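Long-range contact in anti-H(O) lectin 1 (Ulex europaeus, PDB 1FX5), which binds L-fucose-containing glycans such as the O(H) blood-group determinant, as a calcium- and manganese-containing homodimeric legume lectin: residues A[70-75]-A[89-94]. Sequence-based numbering, arbitrary orientation.
Sequences TSFSFF and LTFFLA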
loop_
_atom_site.group_PDB
_atom_site.type_symbol
_atom_site.label_atom_id
_atom_site.label_comp_id
_atom_site.label_asym_id
_atom_site.label_seq_id
_atom_site.Cartn_x
_atom_site.Cartn_y
_atom_site.Cartn_z
ATOM N N THR A 70 8.665 -7.996 10.208
ATOM C CA THR A 70 8.269 -6.646 10.591
ATOM C C THR A 70 9.066 -6.265 11.847
ATOM O O THR A 70 9.456 -7.140 12.647
ATOM C CB THR A 70 6.739 -6.558 10.872
ATOM O OG1 THR A 70 6.326 -5.190 10.938
ATOM C CG2 THR A 70 6.373 -7.227 12.189
ATOM N N SER A 71 9.376 -4.981 11.982
ATOM C CA SER A 71 10.114 -4.505 13.140
ATOM C C SER A 71 9.620 -3.099 13.480
ATOM O O SER A 71 9.228 -2.331 12.585
ATOM C CB SER A 71 11.631 -4.513 12.877
ATOM O OG SER A 71 11.952 -3.716 11.760
ATOM N N PHE A 72 9.599 -2.788 14.774
ATOM C CA PHE A 72 9.155 -1.488 15.268
ATOM C C PHE A 72 9.639 -1.267 16.703
ATOM O O PHE A 72 10.000 -2.219 17.416
ATOM C CB PHE A 72 7.614 -1.374 15.203
ATOM C CG PHE A 72 6.883 -2.413 16.019
ATOM C CD1 PHE A 72 6.562 -2.175 17.349
ATOM C CD2 PHE A 72 6.543 -3.641 15.462
ATOM C CE1 PHE A 72 5.917 -3.142 18.119
ATOM C CE2 PHE A 72 5.894 -4.620 16.225
ATOM C CZ PHE A 72 5.582 -4.376 17.555
ATOM N N SER A 73 9.687 -0.005 17.110
ATOM C CA SER A 73 10.105 0.377 18.457
ATOM C C SER A 73 8.889 1.008 19.140
ATOM O O SER A 73 8.135 1.760 18.505
ATOM C CB SER A 73 11.245 1.398 18.391
ATOM O OG SER A 73 12.398 0.813 17.804
ATOM N N PHE A 74 8.703 0.732 20.426
ATOM C CA PHE A 74 7.562 1.302 21.130
ATOM C C PHE A 74 7.941 1.652 22.595
ATOM O O PHE A 74 9.037 1.307 23.076
ATOM C CB PHE A 74 6.380 0.298 21.084
ATOM C CG PHE A 74 6.459 -0.809 22.125
ATOM C CD1 PHE A 74 5.880 -0.657 23.373
ATOM C CD2 PHE A 74 7.113 -1.992 21.850
ATOM C CE1 PHE A 74 5.954 -1.660 24.335
ATOM C CE2 PHE A 74 7.193 -3.006 22.799
ATOM C CZ PHE A 74 6.612 -2.838 24.051
ATOM N N PHE A 75 7.086 2.420 23.259
ATOM C CA PHE A 75 7.310 2.795 24.649
ATOM C C PHE A 75 5.928 3.063 25.255
ATOM O O PHE A 75 4.945 3.252 24.526
ATOM C CB PHE A 75 8.307 3.966 24.809
ATOM C CG PHE A 75 7.774 5.299 24.370
ATOM C CD1 PHE A 75 7.812 5.675 23.032
ATOM C CD2 PHE A 75 7.259 6.192 25.300
ATOM C CE1 PHE A 75 7.342 6.923 22.622
ATOM C CE2 PHE A 75 6.791 7.437 24.900
ATOM C CZ PHE A 75 6.833 7.803 23.554
ATOM N N LEU A 89 -0.248 -3.784 24.131
ATOM C CA LEU A 89 -0.408 -3.489 22.717
ATOM C C LEU A 89 -0.364 -4.801 21.929
ATOM O O LEU A 89 0.081 -5.838 22.443
ATOM C CB LEU A 89 0.609 -2.462 22.208
ATOM C CG LEU A 89 2.077 -2.844 22.198
ATOM C CD1 LEU A 89 2.760 -2.224 20.992
ATOM C CD2 LEU A 89 2.724 -2.383 23.483
ATOM N N THR A 90 -0.663 -4.714 20.641
ATOM C CA THR A 90 -0.689 -5.892 19.810
ATOM C C THR A 90 -0.311 -5.645 18.349
ATOM O O THR A 90 -0.503 -4.516 17.851
ATOM C CB THR A 90 -2.214 -6.317 19.830
ATOM O OG1 THR A 90 -2.432 -7.483 20.622
ATOM C CG2 THR A 90 -2.833 -6.418 18.493
ATOM N N PHE A 91 0.321 -6.640 17.712
ATOM C CA PHE A 91 0.673 -6.542 16.283
ATOM C C PHE A 91 -0.287 -7.658 15.788
ATOM O O PHE A 91 -0.265 -8.779 16.328
ATOM C CB PHE A 91 2.109 -6.881 15.910
ATOM C CG PHE A 91 2.314 -6.948 14.407
ATOM C CD1 PHE A 91 2.253 -8.164 13.734
ATOM C CD2 PHE A 91 2.438 -5.784 13.652
ATOM C CE1 PHE A 91 2.297 -8.227 12.339
ATOM C CE2 PHE A 91 2.482 -5.841 12.264
ATOM C CZ PHE A 91 2.408 -7.071 11.608
ATOM N N PHE A 92 -1.122 -7.390 14.783
ATOM C CA PHE A 92 -2.049 -8.422 14.324
ATOM C C PHE A 92 -2.393 -8.494 12.844
ATOM O O PHE A 92 -2.149 -7.548 12.086
ATOM C CB PHE A 92 -3.362 -8.307 15.130
ATOM C CG PHE A 92 -4.214 -7.098 14.758
ATOM C CD1 PHE A 92 -3.815 -5.808 15.082
ATOM C CD2 PHE A 92 -5.402 -7.258 14.060
ATOM C CE1 PHE A 92 -4.576 -4.689 14.709
ATOM C CE2 PHE A 92 -6.179 -6.147 13.681
ATOM C CZ PHE A 92 -5.756 -4.861 14.005
ATOM N N LEU A 93 -2.898 -9.656 12.427
ATOM C CA LEU A 93 -3.306 -9.895 11.033
ATOM C C LEU A 93 -4.779 -10.300 11.155
ATOM O O LEU A 93 -5.110 -11.168 11.975
ATOM C CB LEU A 93 -2.478 -11.018 10.382
ATOM C CG LEU A 93 -0.990 -10.696 10.168
ATOM C CD1 LEU A 93 -0.208 -11.338 11.259
ATOM C CD2 LEU A 93 -0.476 -11.227 8.879
ATOM N N ALA A 94 -5.663 -9.632 10.411
ATOM C CA ALA A 94 -7.107 -9.944 10.456
ATOM C C ALA A 94 -7.825 -9.548 9.157
ATOM O O ALA A 94 -7.208 -8.987 8.261
ATOM C CB ALA A 94 -7.757 -9.211 11.621
#
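T70, F72 and F74 of strand 70-75 face L89 and F91 of strand 89-94 across axes 10.6 Å apart that run nearly antiparallel, at 162°, a separation too wide for backbone pairing, and no hydrogen bond crosses it; the contact is made by side chains. At one end the T70 and F91 side chains reach toward each other from the two sheets, and the methyl CG2 of T70 sits over a face of the F91 ring, 4.1 Å from the centroid and 14° off the normal, which meets the criteria for a CH-pi contact. With chi1 at 172°, CG of F91 stands trans to the main-chain nitrogen, and the ring turns one face to the T70 methyl; the buried OG1 of T70 is satisfied within its own sheet by Y232 O and W231 NE1. Such face-to-face packing of two antiparallel sheets is the jelly-roll sandwich of legume lectins: 70-75 lies in the flat back sheet, between strands 168-175 and 224-236, and 89-94 lies in the curved front sheet, between 122-127 and 209-219. At the other end L89 reaches across obliquely and places CD2 over one face of the F74 ring, 3.4 Å from CE1, a close fit; CD1 lies on that same face, 4.1 Å from CG. F72 fills the middle more loosely, with CE1 4.4 Å from L89 CD1 and CE2 4.4 Å from F91 CB. Its ring also meets F214 edge-to-face and touches F126, both of the front sheet. L89 likewise packs on F126, and its side chain is about 12 Å from each of the bound calcium and manganese ions.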